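Local coordinates for projannalysin (PDB 4JIX), which is the zymogen of jannalysin, a soluble minigluzincin-type zinc metallopeptidase that probably cleaves peptide bonds once activated, at residues E72-K77 with I85-E90; L65-L70 with E102-I107; N30-P35 with T47-L52. The protein carries 1 engineered substitution. One frame throughout, in Å; residues are numbered along the deposited sequence.

Contacts 1 and 2 share helix 62-78. Its 72-77 turns carry the zinc ligand His-75 and meet helix 85-91, while the preceding 65-70 turns meet helix 97-111; the centres of the two contacts lie 15 Å apart. Contact 3, the parallel pairing of strand 30-34 with strand 49-53, is centred about 17 Å from contact 2 and 18 Å from contact 1. It nevertheless reaches the same helix: Leu-50 CD1 packs on Glu-72 CB at 3.6 Å, and Leu-50 CD2 on Ile-69 CG2 at 3.9 Å. The zinc ion belongs to contact 1; Glu-104 of contact 2 stays about 9 Å from it, side chain to metal.

Contact 1 (E72-K77 with I85-E90); sequences ELIHFK and IKFENE. With ZN (zinc ion), chain C.
Phe-87 meets two consecutive residues of the zinc-binding helix, Ile-74 and His-75. Its CE1 stands 3.4 Å above the centre of the His-75 imidazole, and the two rings meet obliquely, planes 47° apart and centroids 4.6 Å apart. Ile-74 CG2 lies over a face of the phenyl ring, 3.7 Å from its centroid, a CH-pi contact displaced toward CD1 and CE1. The Phe-87 ring reaches both because its CG is anti to the backbone N (chi1 -171°), which swings it toward helix 62-78. Ile-74 CG2 also touches Glu-90 CB at 3.7 Å. Beyond this apolar patch, the Glu-90 chain bends at chi2 and meets the extended Lys-77 at about a right angle. Lys-77 NZ and Glu-90 OE1 form a 3.2 Å salt bridge, with the amine above the carboxylate plane; Lys-77 NZ is also bonded to the carbonyl O of Leu-23.

His-75 NE2 binds the zinc ion at 2.1 Å, and water 1 lies 2.2 Å from the metal. His-75 ND1 donates to the carbonyl O of Ser-80; with the zinc bond on NE2 this fixes the rotation of the imidazole. The Phe-87 ring also meets those of the fellow ligands His-71 and His-83, so it stands as a second-shell residue beside all three histidines. The axes of segments 72-77 and 85-90 approach to 9.8 Å at 122°. With Glu-72 between His-71 and His-75 in sequence, this is the HExxH zinc-binding helix typical of zincin metallopeptidases, completed here by His-83 from beyond the helix, in a protein classed as a minigluzincin.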
loop_
_atom_site.group_PDB
_atom_site.type_symbol
_atom_site.label_atom_id
_atom_site.label_comp_id
_atom_site.label_asym_id
_atom_site.label_seq_id
_atom_site.Cartn_x
_atom_site.Cartn_y
_atom_site.Cartn_z
ATOM N N GLU A 72 9.246 -0.998 -10.166
ATOM C CA GLU A 72 10.688 -0.768 -9.962
ATOM C C GLU A 72 11.512 -0.964 -11.228
ATOM O O GLU A 72 12.500 -0.256 -11.443
ATOM C CB GLU A 72 11.250 -1.724 -8.898
ATOM C CG GLU A 72 10.452 -1.782 -7.610
ATOM C CD GLU A 72 10.316 -0.463 -6.890
ATOM O OE1 GLU A 72 11.120 0.458 -7.151
ATOM O OE2 GLU A 72 9.362 -0.336 -6.095
ATOM N N LEU A 73 11.153 -1.988 -12.014
ATOM C CA LEU A 73 11.929 -2.342 -13.182
ATOM C C LEU A 73 11.651 -1.410 -14.357
ATOM O O LEU A 73 12.550 -1.231 -15.173
ATOM C CB LEU A 73 11.776 -3.834 -13.535
ATOM C CG LEU A 73 12.382 -4.811 -12.481
ATOM C CD1 LEU A 73 12.275 -6.252 -12.930
ATOM C CD2 LEU A 73 13.870 -4.479 -12.160
ATOM N N ILE A 74 10.479 -0.740 -14.398
ATOM C CA ILE A 74 10.222 0.287 -15.419
ATOM C C ILE A 74 11.226 1.438 -15.177
ATOM O O ILE A 74 11.881 1.863 -16.127
ATOM C CB ILE A 74 8.743 0.775 -15.465
ATOM C CG1 ILE A 74 7.835 -0.332 -16.059
ATOM C CG2 ILE A 74 8.610 2.089 -16.299
ATOM C CD1 ILE A 74 6.348 -0.081 -15.828
ATOM N N HIS A 75 11.410 1.861 -13.899
ATOM C CA HIS A 75 12.393 2.891 -13.535
ATOM C C HIS A 75 13.784 2.500 -14.057
ATOM O O HIS A 75 14.473 3.326 -14.645
ATOM C CB HIS A 75 12.472 3.084 -12.004
ATOM C CG HIS A 75 11.345 3.860 -11.409
ATOM N ND1 HIS A 75 11.095 5.169 -11.778
ATOM C CD2 HIS A 75 10.461 3.497 -10.454
ATOM C CE1 HIS A 75 10.071 5.561 -11.041
ATOM N NE2 HIS A 75 9.655 4.590 -10.232
ATOM N N PHE A 76 14.184 1.241 -13.829
ATOM C CA PHE A 76 15.482 0.755 -14.264
ATOM C C PHE A 76 15.580 0.795 -15.791
ATOM O O PHE A 76 16.598 1.255 -16.317
ATOM C CB PHE A 76 15.759 -0.662 -13.725
ATOM C CG PHE A 76 17.121 -1.225 -14.087
ATOM C CD1 PHE A 76 17.259 -2.550 -14.493
ATOM C CD2 PHE A 76 18.273 -0.441 -13.976
ATOM C CE1 PHE A 76 18.519 -3.079 -14.796
ATOM C CE2 PHE A 76 19.532 -0.973 -14.274
ATOM C CZ PHE A 76 19.645 -2.283 -14.694
ATOM N N LYS A 77 14.506 0.375 -16.499
ATOM C CA LYS A 77 14.510 0.375 -17.964
ATOM C C LYS A 77 14.663 1.791 -18.567
ATOM O O LYS A 77 15.451 1.968 -19.494
ATOM C CB LYS A 77 13.240 -0.282 -18.525
ATOM C CG LYS A 77 13.420 -0.670 -19.992
ATOM C CD LYS A 77 12.118 -0.740 -20.705
ATOM C CE LYS A 77 12.316 -0.990 -22.176
ATOM N NZ LYS A 77 11.160 -1.737 -22.734
ATOM N N ILE A 85 6.097 10.929 -18.522
ATOM C CA ILE A 85 5.387 10.329 -19.655
ATOM C C ILE A 85 6.124 9.050 -20.113
ATOM O O ILE A 85 5.456 8.088 -20.483
ATOM C CB ILE A 85 5.154 11.350 -20.818
ATOM C CG1 ILE A 85 4.153 10.798 -21.866
ATOM C CG2 ILE A 85 6.466 11.839 -21.464
ATOM C CD1 ILE A 85 3.310 11.849 -22.586
ATOM N N LYS A 86 7.476 9.012 -20.021
ATOM C CA LYS A 86 8.277 7.835 -20.389
ATOM C C LYS A 86 7.988 6.648 -19.436
ATOM O O LYS A 86 7.986 5.499 -19.877
ATOM C CB LYS A 86 9.771 8.163 -20.429
ATOM C CG LYS A 86 10.146 9.075 -21.601
ATOM C CD LYS A 86 11.632 8.999 -21.928
ATOM C CE LYS A 86 12.145 10.204 -22.691
ATOM N NZ LYS A 86 11.540 10.325 -24.042
ATOM N N PHE A 87 7.659 6.936 -18.162
ATOM C CA PHE A 87 7.263 5.898 -17.205
ATOM C C PHE A 87 5.878 5.374 -17.597
ATOM O O PHE A 87 5.695 4.158 -17.732
ATOM C CB PHE A 87 7.254 6.428 -15.755
ATOM C CG PHE A 87 7.069 5.334 -14.726
ATOM C CD1 PHE A 87 8.164 4.771 -14.081
ATOM C CD2 PHE A 87 5.797 4.847 -14.424
ATOM C CE1 PHE A 87 7.994 3.727 -13.161
ATOM C CE2 PHE A 87 5.630 3.789 -13.524
ATOM C CZ PHE A 87 6.731 3.241 -12.894
ATOM N N GLU A 88 4.915 6.309 -17.801
ATOM C CA GLU A 88 3.538 5.992 -18.198
ATOM C C GLU A 88 3.501 5.191 -19.499
ATOM O O GLU A 88 2.740 4.235 -19.577
ATOM C CB GLU A 88 2.693 7.259 -18.345
ATOM C CG GLU A 88 2.239 7.843 -17.018
ATOM C CD GLU A 88 1.404 9.108 -17.121
ATOM O OE1 GLU A 88 1.496 9.955 -16.202
ATOM O OE2 GLU A 88 0.656 9.251 -18.117
ATOM N N ASN A 89 4.357 5.536 -20.487
ATOM C CA ASN A 89 4.424 4.837 -21.778
ATOM C C ASN A 89 4.730 3.343 -21.613
ATOM O O ASN A 89 4.107 2.527 -22.297
ATOM C CB ASN A 89 5.451 5.479 -22.725
ATOM C CG ASN A 89 5.067 6.834 -23.278
ATOM O OD1 ASN A 89 5.915 7.557 -23.810
ATOM N ND2 ASN A 89 3.807 7.241 -23.122
ATOM N N GLU A 90 5.669 2.982 -20.711
ATOM C CA GLU A 90 6.021 1.579 -20.457
ATOM C C GLU A 90 4.919 0.866 -19.695
ATOM O O GLU A 90 4.562 -0.256 -20.050
ATOM C CB GLU A 90 7.341 1.440 -19.680
ATOM C CG GLU A 90 8.560 2.013 -20.381
ATOM C CD GLU A 90 9.013 1.328 -21.659
ATOM O OE1 GLU A 90 8.745 0.114 -21.826
ATOM O OE2 GLU A 90 9.676 2.007 -22.476
HETATM ZN ZN ZN C . 8.464 4.968 -8.507
HETATM O O HOH W 1 7.307 5.376 -6.702
#

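Contact 2 (L65-L70 with E102-I107); sequences LHYIIL and EIELKI
Tyr-67 meets helix 97-111 through both apolar and polar contacts. The apolar part is carried by isoleucines one helical turn apart. Ile-103 CG2 lies against the root of the tyrosine, 3.6 Å from Tyr-67 CG, and approaches the ring obliquely. From the next turn, Ile-107 CD1 comes within 4.0 Å of Tyr-67 CD2 and touches Ile-68 CG1 at 3.8 Å, bridging two neighbouring residues of helix 62-78. A chi1 of -173° extends the ring away from the backbone N and past these methyl groups to Glu-104.

The polar part is one short hydrogen bond, Tyr-67 OH to Glu-104 OE2, 2.5 Å. The carboxylate oxygen sits at the ring's edge near its plane, whereas the hydroxyl meets it from above the carboxylate plane; the two planes are 78° apart. Glu-104 OE2 also bonds to a glycerol, probably from the crystallisation liquor, so two hydroxyl groups contact this buried oxygen.

Packing continues into the second subunit, where Ile-108 of that subunit touches Glu-104 and Ile-107. The axes of segments 65-70 and 102-107 approach to 10.6 Å at 106°, a nearly perpendicular helix-helix crossing that joins the active-site helix to the C-terminal helix of this metallopeptidase fold.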
loop_
_atom_site.group_PDB
_atom_site.type_symbol
_atom_site.label_atom_id
_atom_site.label_comp_id
_atom_site.label_asym_id
_atom_site.label_seq_id
_atom_site.Cartn_x
_atom_site.Cartn_y
_atom_site.Cartn_z
ATOM N N LEU A 65 2.460 -8.732 -6.443
ATOM C CA LEU A 65 3.929 -8.827 -6.526
ATOM C C LEU A 65 4.435 -8.426 -7.911
ATOM O O LEU A 65 5.434 -7.727 -8.008
ATOM C CB LEU A 65 4.421 -10.249 -6.181
ATOM C CG LEU A 65 4.192 -10.705 -4.735
ATOM C CD1 LEU A 65 4.570 -12.168 -4.565
ATOM C CD2 LEU A 65 4.961 -9.822 -3.726
ATOM N N HIS A 66 3.739 -8.879 -8.978
ATOM C CA HIS A 66 4.073 -8.554 -10.367
ATOM C C HIS A 66 4.030 -7.031 -10.594
ATOM O O HIS A 66 4.942 -6.479 -11.201
ATOM C CB HIS A 66 3.102 -9.270 -11.334
ATOM C CG HIS A 66 3.254 -8.845 -12.764
ATOM N ND1 HIS A 66 2.527 -7.785 -13.284
ATOM C CD2 HIS A 66 4.056 -9.341 -13.735
ATOM C CE1 HIS A 66 2.897 -7.682 -14.551
ATOM N NE2 HIS A 66 3.823 -8.588 -14.864
ATOM N N TYR A 67 2.959 -6.376 -10.125
ATOM C CA TYR A 67 2.761 -4.932 -10.282
ATOM C C TYR A 67 3.869 -4.125 -9.587
ATOM O O TYR A 67 4.346 -3.133 -10.150
ATOM C CB TYR A 67 1.386 -4.503 -9.718
ATOM C CG TYR A 67 1.064 -3.048 -10.009
ATOM C CD1 TYR A 67 0.448 -2.675 -11.205
ATOM C CD2 TYR A 67 1.419 -2.039 -9.113
ATOM C CE1 TYR A 67 0.187 -1.336 -11.497
ATOM C CE2 TYR A 67 1.158 -0.695 -9.394
ATOM C CZ TYR A 67 0.534 -0.352 -10.585
ATOM O OH TYR A 67 0.283 0.967 -10.881
ATOM N N ILE A 68 4.232 -4.533 -8.355
ATOM C CA ILE A 68 5.244 -3.888 -7.511
ATOM C C ILE A 68 6.622 -3.986 -8.200
ATOM O O ILE A 68 7.320 -2.981 -8.309
ATOM C CB ILE A 68 5.243 -4.550 -6.095
ATOM C CG1 ILE A 68 4.000 -4.126 -5.263
ATOM C CG2 ILE A 68 6.536 -4.271 -5.321
ATOM C CD1 ILE A 68 3.709 -5.118 -4.032
ATOM N N ILE A 69 7.000 -5.200 -8.641
ATOM C CA ILE A 69 8.280 -5.455 -9.311
ATOM C C ILE A 69 8.308 -4.704 -10.645
ATOM O O ILE A 69 9.339 -4.114 -10.974
ATOM C CB ILE A 69 8.543 -6.977 -9.483
ATOM C CG1 ILE A 69 8.707 -7.672 -8.107
ATOM C CG2 ILE A 69 9.784 -7.237 -10.369
ATOM C CD1 ILE A 69 8.464 -9.219 -8.132
ATOM N N LEU A 70 7.190 -4.739 -11.416
ATOM C CA LEU A 70 7.053 -4.019 -12.687
ATOM C C LEU A 70 7.330 -2.529 -12.480
ATOM O O LEU A 70 8.047 -1.938 -13.281
ATOM C CB LEU A 70 5.648 -4.207 -13.289
ATOM C CG LEU A 70 5.349 -3.513 -14.635
ATOM C CD1 LEU A 70 6.185 -4.099 -15.807
ATOM C CD2 LEU A 70 3.853 -3.578 -14.966
ATOM N N GLU A 102 -6.929 0.148 -9.489
ATOM C CA GLU A 102 -7.506 -1.061 -8.880
ATOM C C GLU A 102 -6.482 -1.880 -8.119
ATOM O O GLU A 102 -6.744 -2.267 -6.982
ATOM C CB GLU A 102 -8.114 -1.976 -9.948
ATOM C CG GLU A 102 -9.445 -1.548 -10.501
ATOM C CD GLU A 102 -9.994 -2.687 -11.334
ATOM O OE1 GLU A 102 -9.458 -2.924 -12.443
ATOM O OE2 GLU A 102 -10.845 -3.436 -10.806
ATOM N N ILE A 103 -5.332 -2.170 -8.751
ATOM C CA ILE A 103 -4.267 -2.962 -8.133
ATOM C C ILE A 103 -3.639 -2.183 -6.962
ATOM O O ILE A 103 -3.371 -2.755 -5.898
ATOM C CB ILE A 103 -3.211 -3.400 -9.182
ATOM C CG1 ILE A 103 -3.880 -4.338 -10.233
ATOM C CG2 ILE A 103 -2.010 -4.115 -8.491
ATOM C CD1 ILE A 103 -3.095 -4.538 -11.547
ATOM N N GLU A 104 -3.392 -0.891 -7.163
ATOM C CA GLU A 104 -2.805 -0.041 -6.123
ATOM C C GLU A 104 -3.716 0.022 -4.895
ATOM O O GLU A 104 -3.213 0.001 -3.769
ATOM C CB GLU A 104 -2.518 1.362 -6.674
ATOM C CG GLU A 104 -1.283 1.373 -7.566
ATOM C CD GLU A 104 -1.014 2.662 -8.319
ATOM O OE1 GLU A 104 -1.773 3.640 -8.135
ATOM O OE2 GLU A 104 -0.019 2.702 -9.076
ATOM N N LEU A 105 -5.047 0.022 -5.099
ATOM C CA LEU A 105 -5.969 0.009 -3.960
ATOM C C LEU A 105 -5.902 -1.347 -3.209
ATOM O O LEU A 105 -5.978 -1.364 -1.976
ATOM C CB LEU A 105 -7.412 0.316 -4.384
ATOM C CG LEU A 105 -8.395 0.506 -3.218
ATOM C CD1 LEU A 105 -8.065 1.757 -2.402
ATOM C CD2 LEU A 105 -9.825 0.487 -3.702
ATOM N N LYS A 106 -5.716 -2.463 -3.946
ATOM C CA LYS A 106 -5.575 -3.781 -3.318
ATOM C C LYS A 106 -4.321 -3.802 -2.426
ATOM O O LYS A 106 -4.375 -4.316 -1.308
ATOM C CB LYS A 106 -5.519 -4.899 -4.367
ATOM C CG LYS A 106 -6.839 -5.109 -5.111
ATOM C CD LYS A 106 -6.683 -6.246 -6.127
ATOM C CE LYS A 106 -7.888 -6.380 -7.025
ATOM N NZ LYS A 106 -7.697 -7.480 -8.019
ATOM N N ILE A 107 -3.214 -3.206 -2.909
ATOM C CA ILE A 107 -1.953 -3.099 -2.162
ATOM C C ILE A 107 -2.195 -2.290 -0.879
ATOM O O ILE A 107 -1.855 -2.737 0.223
ATOM C CB ILE A 107 -0.832 -2.492 -3.040
ATOM C CG1 ILE A 107 -0.459 -3.484 -4.193
ATOM C CG2 ILE A 107 0.418 -2.112 -2.174
ATOM C CD1 ILE A 107 0.386 -2.843 -5.371
#

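Contact 3 (N30-P35 with T47-L52); sequences NIEIKP and TKTLRL. With SO4 (sulfate ion), chain E; SO4 (sulfate ion), chain F.
A parallel strand pair in the small mixed sheet of the metallopeptidase sets Asn-30 beside Thr-49 and Glu-32 beside Arg-51. Asn-30 N donates to Lys-48 O at 2.8 Å, and Asn-30 O accepts from Leu-50 N. Glu-32 repeats the pattern, its N bonding to Leu-50 O and its O accepting from Leu-52 N. Lys-34 N then bonds to Leu-52 O, and Lys-34 pairs onward with Lys-54. The first four bonds are nearly straight, with N-H...O angles of at least 161°, and the strand axes diverge only slightly.

On the face bearing Asn-30, Glu-32, Thr-49 and Arg-51, polar groups dominate. Glu-32 and Arg-51 run side by side and point the same way, and Arg-51 NE forms a salt bridge to Glu-32 OE1 at 2.8 Å. The bond is bent, 138° at the hydrogen; NE meets the oxygen from above the carboxylate plane, and the two flat groups are turned 77° from each other. Thr-49 CG2 sits 3.9 Å above the centre of the guanidinium. At the guanidinium edge, both Arg-51 NH1 and NH2 donate to sulfate oxygen O1, NH2 at 2.9 Å, and Thr-47 OG1 donates to the same oxygen at 2.6 Å. Lys-34 NZ bonds O1 of a second sulfate at 2.8 Å; both ions probably came from the crystallisation liquor. Water 2 links Glu-32 OE2 to Thr-49 OG1.

The other face is apolar: Ile-31 CG2 approaches Leu-52 CD1 at 4.4 Å, and Ile-33 CG1 nears Leu-52 CB. Helix 12-22 covers Ile-31, Ile-33 and Leu-52, while Leu-50 and Leu-52 pack on helix 62-78. Lys-48 and Thr-49 both face Ser-44, a G1 beta bulge between the antiparallel strands of a three-stranded mixed sheet that packs on the zinc-binding helix.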
loop_
_atom_site.group_PDB
_atom_site.type_symbol
_atom_site.label_atom_id
_atom_site.label_comp_id
_atom_site.label_asym_id
_atom_site.label_seq_id
_atom_site.Cartn_x
_atom_site.Cartn_y
_atom_site.Cartn_z
ATOM N N ASN A 30 20.572 -7.607 -8.834
ATOM C CA ASN A 30 20.613 -8.344 -7.583
ATOM C C ASN A 30 19.216 -8.299 -7.001
ATOM O O ASN A 30 18.535 -7.285 -7.147
ATOM C CB ASN A 30 21.646 -7.739 -6.620
ATOM C CG ASN A 30 23.039 -7.776 -7.183
ATOM O OD1 ASN A 30 23.601 -8.845 -7.432
ATOM N ND2 ASN A 30 23.602 -6.604 -7.447
ATOM N N ILE A 31 18.769 -9.391 -6.381
ATOM C CA ILE A 31 17.456 -9.448 -5.735
ATOM C C ILE A 31 17.683 -9.666 -4.244
ATOM O O ILE A 31 18.325 -10.645 -3.862
ATOM C CB ILE A 31 16.521 -10.534 -6.340
ATOM C CG1 ILE A 31 16.409 -10.411 -7.873
ATOM C CG2 ILE A 31 15.133 -10.500 -5.662
ATOM C CD1 ILE A 31 15.968 -11.684 -8.558
ATOM N N GLU A 32 17.180 -8.744 -3.411
ATOM C CA GLU A 32 17.300 -8.836 -1.956
ATOM C C GLU A 32 15.912 -8.883 -1.328
ATOM O O GLU A 32 15.155 -7.922 -1.447
ATOM C CB GLU A 32 18.095 -7.649 -1.380
ATOM C CG GLU A 32 19.599 -7.769 -1.469
ATOM C CD GLU A 32 20.362 -6.696 -0.710
ATOM O OE1 GLU A 32 19.727 -5.889 0.009
ATOM O OE2 GLU A 32 21.607 -6.670 -0.831
ATOM N N ILE A 33 15.572 -10.008 -0.698
ATOM C CA ILE A 33 14.297 -10.186 -0.011
ATOM C C ILE A 33 14.629 -10.142 1.478
ATOM O O ILE A 33 15.230 -11.074 2.015
ATOM C CB ILE A 33 13.538 -11.465 -0.468
ATOM C CG1 ILE A 33 13.223 -11.397 -1.980
ATOM C CG2 ILE A 33 12.243 -11.662 0.331
ATOM C CD1 ILE A 33 13.684 -12.535 -2.717
ATOM N N LYS A 34 14.303 -9.020 2.122
ATOM C CA LYS A 34 14.637 -8.820 3.529
ATOM C C LYS A 34 13.553 -8.013 4.262
ATOM O O LYS A 34 12.760 -7.332 3.602
ATOM C CB LYS A 34 16.014 -8.120 3.650
ATOM C CG LYS A 34 16.083 -6.720 3.037
ATOM C CD LYS A 34 17.390 -6.005 3.381
ATOM C CE LYS A 34 17.265 -4.502 3.267
ATOM N NZ LYS A 34 16.494 -3.919 4.403
ATOM N N PRO A 35 13.492 -8.059 5.622
ATOM C CA PRO A 35 12.523 -7.205 6.319
ATOM C C PRO A 35 12.897 -5.750 6.052
ATOM O O PRO A 35 14.075 -5.404 6.074
ATOM C CB PRO A 35 12.676 -7.604 7.798
ATOM C CG PRO A 35 13.484 -8.872 7.800
ATOM C CD PRO A 35 14.346 -8.787 6.585
ATOM N N THR A 47 23.750 0.004 -6.992
ATOM C CA THR A 47 24.137 -1.414 -6.915
ATOM C C THR A 47 23.303 -2.316 -7.829
ATOM O O THR A 47 23.578 -3.518 -7.876
ATOM C CB THR A 47 24.060 -1.931 -5.471
ATOM O OG1 THR A 47 22.727 -1.771 -4.987
ATOM C CG2 THR A 47 25.073 -1.259 -4.544
ATOM N N LYS A 48 22.312 -1.752 -8.570
ATOM C CA LYS A 48 21.398 -2.505 -9.456
ATOM C C LYS A 48 20.709 -3.596 -8.622
ATOM O O LYS A 48 20.703 -4.769 -8.985
ATOM C CB LYS A 48 22.135 -3.073 -10.692
ATOM C CG LYS A 48 22.215 -2.067 -11.831
ATOM C CD LYS A 48 23.539 -2.120 -12.583
ATOM C CE LYS A 48 23.622 -1.083 -13.689
ATOM N NZ LYS A 48 23.569 0.321 -13.178
ATOM N N THR A 49 20.178 -3.193 -7.456
ATOM C CA THR A 49 19.553 -4.123 -6.525
ATOM C C THR A 49 18.074 -3.840 -6.385
ATOM O O THR A 49 17.675 -2.738 -5.991
ATOM C CB THR A 49 20.264 -4.054 -5.160
ATOM O OG1 THR A 49 21.629 -4.414 -5.338
ATOM C CG2 THR A 49 19.633 -4.951 -4.109
ATOM N N LEU A 50 17.265 -4.860 -6.666
ATOM C CA LEU A 50 15.830 -4.805 -6.448
ATOM C C LEU A 50 15.624 -5.295 -5.019
ATOM O O LEU A 50 16.047 -6.415 -4.704
ATOM C CB LEU A 50 15.089 -5.687 -7.491
ATOM C CG LEU A 50 13.578 -5.921 -7.278
ATOM C CD1 LEU A 50 12.782 -4.652 -7.514
ATOM C CD2 LEU A 50 13.057 -6.999 -8.211
ATOM N N ARG A 51 15.076 -4.443 -4.134
ATOM C CA ARG A 51 14.832 -4.835 -2.740
ATOM C C ARG A 51 13.347 -5.064 -2.531
ATOM O O ARG A 51 12.537 -4.232 -2.937
ATOM C CB ARG A 51 15.374 -3.800 -1.736
ATOM C CG ARG A 51 16.890 -3.766 -1.713
ATOM C CD ARG A 51 17.479 -3.017 -0.531
ATOM N NE ARG A 51 18.927 -3.245 -0.441
ATOM C CZ ARG A 51 19.847 -2.542 -1.101
ATOM N NH1 ARG A 51 19.486 -1.536 -1.889
ATOM N NH2 ARG A 51 21.134 -2.837 -0.970
ATOM N N LEU A 52 12.991 -6.217 -1.955
ATOM C CA LEU A 52 11.587 -6.572 -1.723
ATOM C C LEU A 52 11.375 -6.927 -0.269
ATOM O O LEU A 52 12.180 -7.664 0.306
ATOM C CB LEU A 52 11.147 -7.744 -2.629
ATOM C CG LEU A 52 11.273 -7.540 -4.154
ATOM C CD1 LEU A 52 11.086 -8.855 -4.889
ATOM C CD2 LEU A 52 10.274 -6.504 -4.674
HETATM S S SO4 E . 22.603 0.527 -1.985
HETATM O O1 SO4 E . 22.308 -0.750 -2.639
HETATM O O2 SO4 E . 22.796 1.568 -2.994
HETATM O O3 SO4 E . 21.485 0.895 -1.124
HETATM O O4 SO4 E . 23.811 0.397 -1.170
HETATM S S SO4 F . 14.646 -0.506 5.780
HETATM O O1 SO4 F . 15.536 -1.385 5.024
HETATM O O2 SO4 F . 13.440 -0.239 4.993
HETATM O O3 SO4 F . 15.311 0.769 6.064
HETATM O O4 SO4 F . 14.301 -1.160 7.041
HETATM O O HOH W 2 23.410 -5.600 -3.273
#